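PDB 5WF2: AP-4 complex accessory subunit Tepsin from Equus caballus, which probably associates with the adaptor-like complex AP-4 and may thereby play a role in vesicular trafficking of proteins at the trans-Golgi network. Local coordinates for residues Cys24-Ser29 with Gly55-Glu60; Gln48-Glu53 with Leu82-Ser87; Glu109-Ser114 with Lys121-Leu126. All coordinates share one frame; numbering follows the deposited sequence.

All three contacts lie in tepsin's all-helical VHS/ENTH-like domain. Interaction 1 joins helix 25-35 to the junction of helices 44-56 and 59-68, interaction 2 joins helix 44-56 to helix 75-89, and interaction 3 packs the last two helices, 96-111 and 117-132, together. Along the chain the segments of interactions 1 and 2 alternate, and both use helix 44-56; their centres are about 12 Å apart. Interaction 3 follows, its centre about 19 Å from that of interaction 2 and about 25 Å from that of interaction 1, across the chain's centre. Interactions 2 and 3 touch through L82 and G83: L82 packs on K121, A122 and I125, and G83 on K121. Interaction 1 does not touch interaction 3.

Interaction 1 of 3, residues Cys24-Ser29 with Gly55-Glu60; sequences CQQELS and GLLNCE
The side chain of E27 turns CG anti to its own carbonyl carbon (chi1 -69°) and then bends at chi2 (82°), which brings the carboxylate to the backbone of 55-60. There N58 N donates a hydrogen bond to E27 OE2, 3.0 Å long and nearly straight at 167°. The bond uses the anti lone pair of OE2, the one away from the other carboxylate oxygen. The same oxygen lies 3.4 Å from L57 CB and also packs near N58 CB. Q26 meets L57 from the preceding helix position. One methyl of L57, CD2, lies along the Q26 side chain, 3.7 Å from Q26 CB and 3.4 Å from the amide oxygen OE1, while CD1 faces the backbone Q26 O. N58 is the N-cap of helix 59-68, and its OD1 is hydrogen-bonded to A61 N. The start of that helix is likely to favour the negative charge of E27. The contact joins the start of helix 25-35 to the junction of helices 44-56 and 59-68 in the VHS/ENTH-like domain. E27 also touches V62 and L65 of helix 59-68, and C24, the N-cap of helix 25-35, touches A61.

Interaction 2 of 3, residues Gln48-Glu53 with Leu82-Ser87; sequences QHFVKE and LGAVAS
F50 reaches from helix 44-56 to A84 on helix 75-89. Its CG stands anti to the backbone N (chi1 175°), so that the ring projects toward the other helix. The methyl CB of A84 lies over one face of the ring, 4.1 Å from the ring centroid and 27° off the normal. This is a CH-pi contact. The closest carbon-carbon approach is from F50 CE2 to A84 CB, at 3.7 Å. The same ring corner, CE2, also comes within 3.6 Å of the backbone atom A84 O. The CA atoms of F50 and A84 are 7.6 Å apart. The ring is buried among several helices of the VHS/ENTH-like domain: it also touches V62 and L66 of helix 59-68, and L30 and V34 of helix 25-35. A84 rests on L66 too, so ring and methyl share that neighbour. Replacing F50 by an alanine is likely to open a gap between helices 25-35, 44-56, 59-68 and 75-89 and to leave the A84 methyl without its aromatic face. V51 comes next and packs beside the ring contact. Its CG2 methyl is 4.2 Å from S87 CB, one turn further along helix 75-89 from A84. The CA atoms of V51 and S87 are 7.2 Å apart. The side chain of V51 also touches T91, in the loop that follows that helix.

Interaction 3 of 3, residues Glu109-Ser114 with Lys121-Leu126; sequences ELSAGS and KATKIL
L110 and A122 meet in the helical hairpin made by helix 96-111 and helix 117-132, the last two helices of the VHS/ENTH-like domain. A short turn joins them, and this contact packs the end of the first helix against the second. Apolar packing comes first. L110 CB lies 3.6 Å from A122 CB, and the CD1 methyl of L110 is also near that methyl, at 4.1 Å. A122 touches L107 too, one turn before L110 on helix 96-111. L126 rests on L100 of the same helix. L110 in turn touches Q78 of helix 75-89, so the hairpin is backed by a third helix.

Hydroxyl groups make the second set, and those of S111 and T123 each find a bond within their own helix. S111 OG sits between its backbone N and carbonyl carbon (chi1 77°), from where it is hydrogen-bonded to Q108 O. L126 CD2 packs beside this hydroxyl, 4.1 Å from S111 OG. T123 OG1 is hydrogen-bonded to T119 O. The hydroxyl T119 OG1 is hydrogen-bonded to S114 O, which ties the turn to the start of helix 117-132. Between S111 and T123 the contact itself is packing, not a hydrogen bond.

One backbone bond closes the end of the first helix: G113 N donates to L110 O.

The two segments come closest at S111 and T123, whose CA atoms are 4.9 Å apart, and T123 OG1 comes within 3.1 Å of S111 CB.

Interaction 1 of 3, residues Cys24-Ser29 with Gly55-Glu60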
loop_
_atom_site.group_PDB
_atom_site.type_symbol
_atom_site.label_atom_id
_atom_site.label_comp_id
_atom_site.label_asym_id
_atom_site.label_seq_id
_atom_site.Cartn_x
_atom_site.Cartn_y
_atom_site.Cartn_z
ATOM N N CYS A 24 8.486 -9.306 11.642
ATOM C CA CYS A 24 8.465 -8.822 10.270
ATOM C C CYS A 24 9.341 -7.570 10.146
ATOM O O CYS A 24 8.920 -6.552 9.593
ATOM C CB CYS A 24 7.011 -8.567 9.848
ATOM S SG CYS A 24 6.067 -10.111 9.906
ATOM N N GLN A 25 10.579 -7.629 10.663
ATOM C CA GLN A 25 11.413 -6.434 10.671
ATOM C C GLN A 25 11.898 -6.079 9.268
ATOM O O GLN A 25 12.045 -4.896 8.934
ATOM C CB GLN A 25 12.597 -6.613 11.637
ATOM C CG GLN A 25 13.521 -5.377 11.655
ATOM C CD GLN A 25 12.781 -4.059 11.985
ATOM O OE1 GLN A 25 12.862 -3.065 11.220
ATOM N NE2 GLN A 25 12.066 -4.043 13.133
ATOM N N GLN A 26 12.157 -7.075 8.422
ATOM C CA GLN A 26 12.571 -6.763 7.058
ATOM C C GLN A 26 11.434 -6.102 6.299
ATOM O O GLN A 26 11.647 -5.196 5.480
ATOM C CB GLN A 26 13.005 -8.032 6.334
ATOM C CG GLN A 26 14.256 -8.709 6.911
ATOM C CD GLN A 26 14.531 -10.076 6.264
ATOM O OE1 GLN A 26 13.616 -10.866 6.053
ATOM N NE2 GLN A 26 15.797 -10.356 5.945
ATOM N N GLU A 27 10.216 -6.574 6.542
ATOM C CA GLU A 27 9.064 -5.968 5.891
ATOM C C GLU A 27 8.879 -4.533 6.361
ATOM O O GLU A 27 8.597 -3.641 5.549
ATOM C CB GLU A 27 7.833 -6.858 6.137
ATOM C CG GLU A 27 7.873 -8.198 5.404
ATOM C CD GLU A 27 8.686 -9.320 6.079
ATOM O OE1 GLU A 27 9.221 -9.134 7.191
ATOM O OE2 GLU A 27 8.782 -10.412 5.484
ATOM N N LEU A 28 9.085 -4.271 7.649
ATOM C CA LEU A 28 8.938 -2.911 8.147
ATOM C C LEU A 28 9.972 -1.984 7.526
ATOM O O LEU A 28 9.643 -0.879 7.091
ATOM C CB LEU A 28 9.037 -2.891 9.661
ATOM C CG LEU A 28 8.988 -1.472 10.251
ATOM C CD1 LEU A 28 7.695 -0.716 9.897
ATOM C CD2 LEU A 28 9.135 -1.524 11.745
ATOM N N SER A 29 11.226 -2.417 7.471
ATOM C CA SER A 29 12.261 -1.612 6.825
ATOM C C SER A 29 11.891 -1.286 5.395
ATOM O O SER A 29 12.123 -0.160 4.936
ATOM C CB SER A 29 13.597 -2.345 6.844
ATOM O OG SER A 29 13.949 -2.722 8.171
ATOM N N GLY A 55 8.608 -9.710 -3.434
ATOM C CA GLY A 55 8.704 -11.094 -3.859
ATOM C C GLY A 55 9.598 -11.929 -2.990
ATOM O O GLY A 55 9.460 -13.156 -2.981
ATOM N N LEU A 56 10.515 -11.303 -2.253
ATOM C CA LEU A 56 11.454 -12.047 -1.429
ATOM C C LEU A 56 11.029 -12.121 0.027
ATOM O O LEU A 56 11.582 -12.928 0.779
ATOM C CB LEU A 56 12.861 -11.412 -1.537
ATOM C CG LEU A 56 13.445 -11.415 -2.955
ATOM C CD1 LEU A 56 14.756 -10.598 -3.068
ATOM C CD2 LEU A 56 13.664 -12.839 -3.447
ATOM N N LEU A 57 10.073 -11.300 0.439
ATOM C CA LEU A 57 9.616 -11.215 1.807
ATOM C C LEU A 57 8.166 -11.709 1.869
ATOM O O LEU A 57 7.643 -12.299 0.909
ATOM C CB LEU A 57 9.778 -9.775 2.301
ATOM C CG LEU A 57 11.188 -9.158 2.201
ATOM C CD1 LEU A 57 11.116 -7.678 2.382
ATOM C CD2 LEU A 57 12.077 -9.788 3.253
ATOM N N ASN A 58 7.513 -11.475 3.003
ATOM C CA ASN A 58 6.124 -11.885 3.186
ATOM C C ASN A 58 5.233 -10.741 2.712
ATOM O O ASN A 58 5.153 -9.707 3.377
ATOM C CB ASN A 58 5.872 -12.230 4.652
ATOM C CG ASN A 58 4.514 -12.880 4.873
ATOM O OD1 ASN A 58 3.509 -12.214 4.818
ATOM N ND2 ASN A 58 4.497 -14.181 5.132
ATOM N N CYS A 59 4.611 -10.928 1.553
ATOM C CA CYS A 59 3.760 -9.911 0.947
ATOM C C CYS A 59 2.616 -9.455 1.845
ATOM O O CYS A 59 2.350 -8.258 1.953
ATOM C CB CYS A 59 3.190 -10.430 -0.375
ATOM S SG CYS A 59 4.276 -10.182 -1.799
ATOM N N GLU A 60 1.939 -10.400 2.487
ATOM C CA GLU A 60 0.813 -10.045 3.335
ATOM C C GLU A 60 1.258 -9.147 4.480
ATOM O O GLU A 60 0.600 -8.150 4.797
ATOM C CB GLU A 60 0.117 -11.310 3.856
ATOM C CG GLU A 60 -0.970 -10.963 4.796
ATOM C CD GLU A 60 -1.857 -12.127 5.179
ATOM O OE1 GLU A 60 -1.639 -13.257 4.667
ATOM O OE2 GLU A 60 -2.752 -11.870 6.016
#

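Interaction 2 of 3, residues Gln48-Glu53 with Leu82-Ser87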
loop_
_atom_site.group_PDB
_atom_site.type_symbol
_atom_site.label_atom_id
_atom_site.label_comp_id
_atom_site.label_asym_id
_atom_site.label_seq_id
_atom_site.Cartn_x
_atom_site.Cartn_y
_atom_site.Cartn_z
ATOM N N GLN A 48 9.614 -0.622 -8.987
ATOM C CA GLN A 48 10.155 -1.916 -9.399
ATOM C C GLN A 48 10.983 -2.556 -8.291
ATOM O O GLN A 48 10.912 -3.774 -8.070
ATOM C CB GLN A 48 10.988 -1.754 -10.666
ATOM C CG GLN A 48 10.134 -1.417 -11.873
ATOM C CD GLN A 48 10.883 -1.548 -13.184
ATOM O OE1 GLN A 48 12.069 -1.901 -13.217
ATOM N NE2 GLN A 48 10.186 -1.269 -14.279
ATOM N N HIS A 49 11.787 -1.751 -7.597
ATOM C CA HIS A 49 12.543 -2.241 -6.449
ATOM C C HIS A 49 11.618 -2.749 -5.356
ATOM O O HIS A 49 11.810 -3.848 -4.832
ATOM C CB HIS A 49 13.441 -1.127 -5.908
ATOM C CG HIS A 49 13.979 -1.395 -4.533
ATOM N ND1 HIS A 49 13.460 -0.795 -3.403
ATOM C CD2 HIS A 49 14.977 -2.204 -4.105
ATOM C CE1 HIS A 49 14.125 -1.213 -2.339
ATOM N NE2 HIS A 49 15.045 -2.075 -2.738
ATOM N N PHE A 50 10.595 -1.964 -5.019
ATOM C CA PHE A 50 9.650 -2.372 -3.988
ATOM C C PHE A 50 9.036 -3.727 -4.325
ATOM O O PHE A 50 9.028 -4.641 -3.489
ATOM C CB PHE A 50 8.554 -1.313 -3.815
ATOM C CG PHE A 50 7.478 -1.727 -2.837
ATOM C CD1 PHE A 50 7.738 -1.766 -1.487
ATOM C CD2 PHE A 50 6.216 -2.063 -3.282
ATOM C CE1 PHE A 50 6.753 -2.155 -0.587
ATOM C CE2 PHE A 50 5.218 -2.454 -2.382
ATOM C CZ PHE A 50 5.487 -2.498 -1.046
ATOM N N VAL A 51 8.561 -3.886 -5.565
ATOM C CA VAL A 51 7.934 -5.139 -5.986
ATOM C C VAL A 51 8.922 -6.309 -5.958
ATOM O O VAL A 51 8.573 -7.431 -5.562
ATOM C CB VAL A 51 7.321 -4.938 -7.371
ATOM C CG1 VAL A 51 6.915 -6.254 -7.970
ATOM C CG2 VAL A 51 6.145 -4.035 -7.220
ATOM N N LYS A 52 10.144 -6.087 -6.414
ATOM C CA LYS A 52 11.163 -7.137 -6.369
ATOM C C LYS A 52 11.388 -7.613 -4.943
ATOM O O LYS A 52 11.372 -8.823 -4.669
ATOM C CB LYS A 52 12.463 -6.611 -6.978
ATOM C CG LYS A 52 13.642 -7.548 -6.789
ATOM C CD LYS A 52 14.689 -7.311 -7.851
ATOM C CE LYS A 52 16.037 -7.883 -7.435
ATOM N NZ LYS A 52 16.945 -6.840 -6.843
ATOM N N GLU A 53 11.532 -6.666 -4.008
ATOM C CA GLU A 53 11.760 -7.031 -2.615
ATOM C C GLU A 53 10.544 -7.707 -2.009
ATOM O O GLU A 53 10.681 -8.649 -1.226
ATOM C CB GLU A 53 12.119 -5.792 -1.800
ATOM C CG GLU A 53 13.493 -5.216 -2.076
ATOM C CD GLU A 53 14.609 -6.236 -1.909
ATOM O OE1 GLU A 53 14.617 -6.943 -0.879
ATOM O OE2 GLU A 53 15.465 -6.337 -2.821
ATOM N N LEU A 82 -0.230 4.357 -0.539
ATOM C CA LEU A 82 -1.227 3.976 -1.555
ATOM C C LEU A 82 -0.580 3.578 -2.875
ATOM O O LEU A 82 -1.045 2.647 -3.551
ATOM C CB LEU A 82 -2.235 5.098 -1.805
ATOM C CG LEU A 82 -3.224 5.402 -0.666
ATOM C CD1 LEU A 82 -4.025 6.666 -0.948
ATOM C CD2 LEU A 82 -4.179 4.259 -0.387
ATOM N N GLY A 83 0.427 4.329 -3.313
ATOM C CA GLY A 83 1.160 3.932 -4.505
ATOM C C GLY A 83 1.723 2.537 -4.398
ATOM O O GLY A 83 1.691 1.771 -5.365
ATOM N N ALA A 84 2.282 2.204 -3.239
ATOM C CA ALA A 84 2.876 0.893 -3.043
ATOM C C ALA A 84 1.802 -0.188 -3.073
ATOM O O ALA A 84 2.031 -1.257 -3.634
ATOM C CB ALA A 84 3.649 0.840 -1.736
ATOM N N VAL A 85 0.640 0.087 -2.466
ATOM C CA VAL A 85 -0.518 -0.814 -2.539
ATOM C C VAL A 85 -0.924 -1.041 -3.989
ATOM O O VAL A 85 -1.119 -2.175 -4.417
ATOM C CB VAL A 85 -1.696 -0.255 -1.715
ATOM C CG1 VAL A 85 -2.986 -1.082 -1.975
ATOM C CG2 VAL A 85 -1.392 -0.212 -0.235
ATOM N N ALA A 86 -1.038 0.032 -4.776
ATOM C CA ALA A 86 -1.395 -0.098 -6.188
ATOM C C ALA A 86 -0.374 -0.934 -6.940
ATOM O O ALA A 86 -0.743 -1.810 -7.729
ATOM C CB ALA A 86 -1.545 1.283 -6.819
ATOM N N SER A 87 0.923 -0.669 -6.726
ATOM C CA SER A 87 1.969 -1.434 -7.407
ATOM C C SER A 87 1.865 -2.904 -7.089
ATOM O O SER A 87 1.899 -3.740 -7.996
ATOM C CB SER A 87 3.354 -0.894 -7.049
ATOM O OG SER A 87 3.547 0.396 -7.634
#

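Interaction 3 of 3, residues Glu109-Ser114 with Lys121-Leu126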
loop_
_atom_site.group_PDB
_atom_site.type_symbol
_atom_site.label_atom_id
_atom_site.label_comp_id
_atom_site.label_asym_id
_atom_site.label_seq_id
_atom_site.Cartn_x
_atom_site.Cartn_y
_atom_site.Cartn_z
ATOM N N GLU A 109 -12.588 3.626 4.071
ATOM C CA GLU A 109 -12.504 4.780 4.967
ATOM C C GLU A 109 -11.908 5.999 4.272
ATOM O O GLU A 109 -12.434 7.121 4.389
ATOM C CB GLU A 109 -11.687 4.430 6.199
ATOM C CG GLU A 109 -12.445 3.557 7.190
ATOM C CD GLU A 109 -11.567 2.936 8.250
ATOM O OE1 GLU A 109 -10.362 3.303 8.353
ATOM O OE2 GLU A 109 -12.097 2.061 8.975
ATOM N N LEU A 110 -10.795 5.813 3.560
ATOM C CA LEU A 110 -10.154 6.944 2.895
ATOM C C LEU A 110 -11.032 7.494 1.784
ATOM O O LEU A 110 -11.121 8.719 1.606
ATOM C CB LEU A 110 -8.781 6.568 2.361
ATOM C CG LEU A 110 -7.707 6.121 3.367
ATOM C CD1 LEU A 110 -6.467 5.710 2.682
ATOM C CD2 LEU A 110 -7.331 7.198 4.327
ATOM N N SER A 111 -11.707 6.620 1.031
ATOM C CA SER A 111 -12.527 7.074 -0.072
ATOM C C SER A 111 -13.736 7.875 0.406
ATOM O O SER A 111 -14.323 8.601 -0.398
ATOM C CB SER A 111 -12.992 5.895 -0.935
ATOM O OG SER A 111 -14.037 5.172 -0.340
ATOM N N ALA A 112 -14.138 7.717 1.669
ATOM C CA ALA A 112 -15.235 8.468 2.275
ATOM C C ALA A 112 -14.818 9.843 2.761
ATOM O O ALA A 112 -15.669 10.589 3.291
ATOM C CB ALA A 112 -15.790 7.688 3.460
ATOM N N GLY A 113 -13.543 10.180 2.644
ATOM C CA GLY A 113 -13.022 11.427 3.168
ATOM C C GLY A 113 -13.342 12.617 2.284
ATOM O O GLY A 113 -14.035 12.529 1.274
ATOM N N SER A 114 -12.837 13.770 2.712
ATOM C CA SER A 114 -12.988 14.998 1.945
ATOM C C SER A 114 -12.259 14.891 0.608
ATOM O O SER A 114 -11.203 14.256 0.519
ATOM C CB SER A 114 -12.428 16.176 2.739
ATOM O OG SER A 114 -11.124 15.863 3.236
ATOM N N LYS A 121 -7.089 8.996 -4.736
ATOM C CA LYS A 121 -6.242 7.859 -5.069
ATOM C C LYS A 121 -6.768 6.582 -4.418
ATOM O O LYS A 121 -6.754 5.510 -5.039
ATOM C CB LYS A 121 -4.798 8.140 -4.655
ATOM C CG LYS A 121 -3.791 7.066 -5.177
ATOM C CD LYS A 121 -2.303 7.418 -4.908
ATOM C CE LYS A 121 -1.415 6.996 -6.098
ATOM N NZ LYS A 121 -1.826 5.641 -6.560
ATOM N N ALA A 122 -7.223 6.667 -3.168
ATOM C CA ALA A 122 -7.805 5.492 -2.518
ATOM C C ALA A 122 -9.033 5.017 -3.262
ATOM O O ALA A 122 -9.280 3.811 -3.366
ATOM C CB ALA A 122 -8.175 5.833 -1.081
ATOM N N THR A 123 -9.840 5.951 -3.759
ATOM C CA THR A 123 -11.044 5.570 -4.477
ATOM C C THR A 123 -10.686 4.803 -5.752
ATOM O O THR A 123 -11.284 3.757 -6.039
ATOM C CB THR A 123 -11.896 6.800 -4.796
ATOM O OG1 THR A 123 -12.309 7.451 -3.577
ATOM C CG2 THR A 123 -13.135 6.399 -5.564
ATOM N N LYS A 124 -9.693 5.297 -6.520
ATOM C CA LYS A 124 -9.349 4.640 -7.794
ATOM C C LYS A 124 -8.795 3.249 -7.553
ATOM O O LYS A 124 -9.105 2.316 -8.296
ATOM C CB LYS A 124 -8.327 5.464 -8.585
ATOM C CG LYS A 124 -8.735 6.884 -8.774
ATOM C CD LYS A 124 -8.151 7.532 -10.038
ATOM C CE LYS A 124 -6.672 7.733 -9.979
ATOM N NZ LYS A 124 -6.238 8.727 -11.057
ATOM N N ILE A 125 -7.995 3.087 -6.497
ATOM C CA ILE A 125 -7.453 1.772 -6.170
ATOM C C ILE A 125 -8.589 0.826 -5.797
ATOM O O ILE A 125 -8.623 -0.336 -6.214
ATOM C CB ILE A 125 -6.438 1.877 -5.025
ATOM C CG1 ILE A 125 -5.199 2.654 -5.455
ATOM C CG2 ILE A 125 -6.032 0.512 -4.581
ATOM C CD1 ILE A 125 -4.243 3.050 -4.368
ATOM N N LEU A 126 -9.491 1.289 -4.935
ATOM C CA LEU A 126 -10.589 0.446 -4.486
ATOM C C LEU A 126 -11.456 0.046 -5.659
ATOM O O LEU A 126 -11.836 -1.122 -5.794
ATOM C CB LEU A 126 -11.404 1.195 -3.434
ATOM C CG LEU A 126 -12.606 0.482 -2.820
ATOM C CD1 LEU A 126 -12.187 -0.836 -2.250
ATOM C CD2 LEU A 126 -13.213 1.358 -1.725
#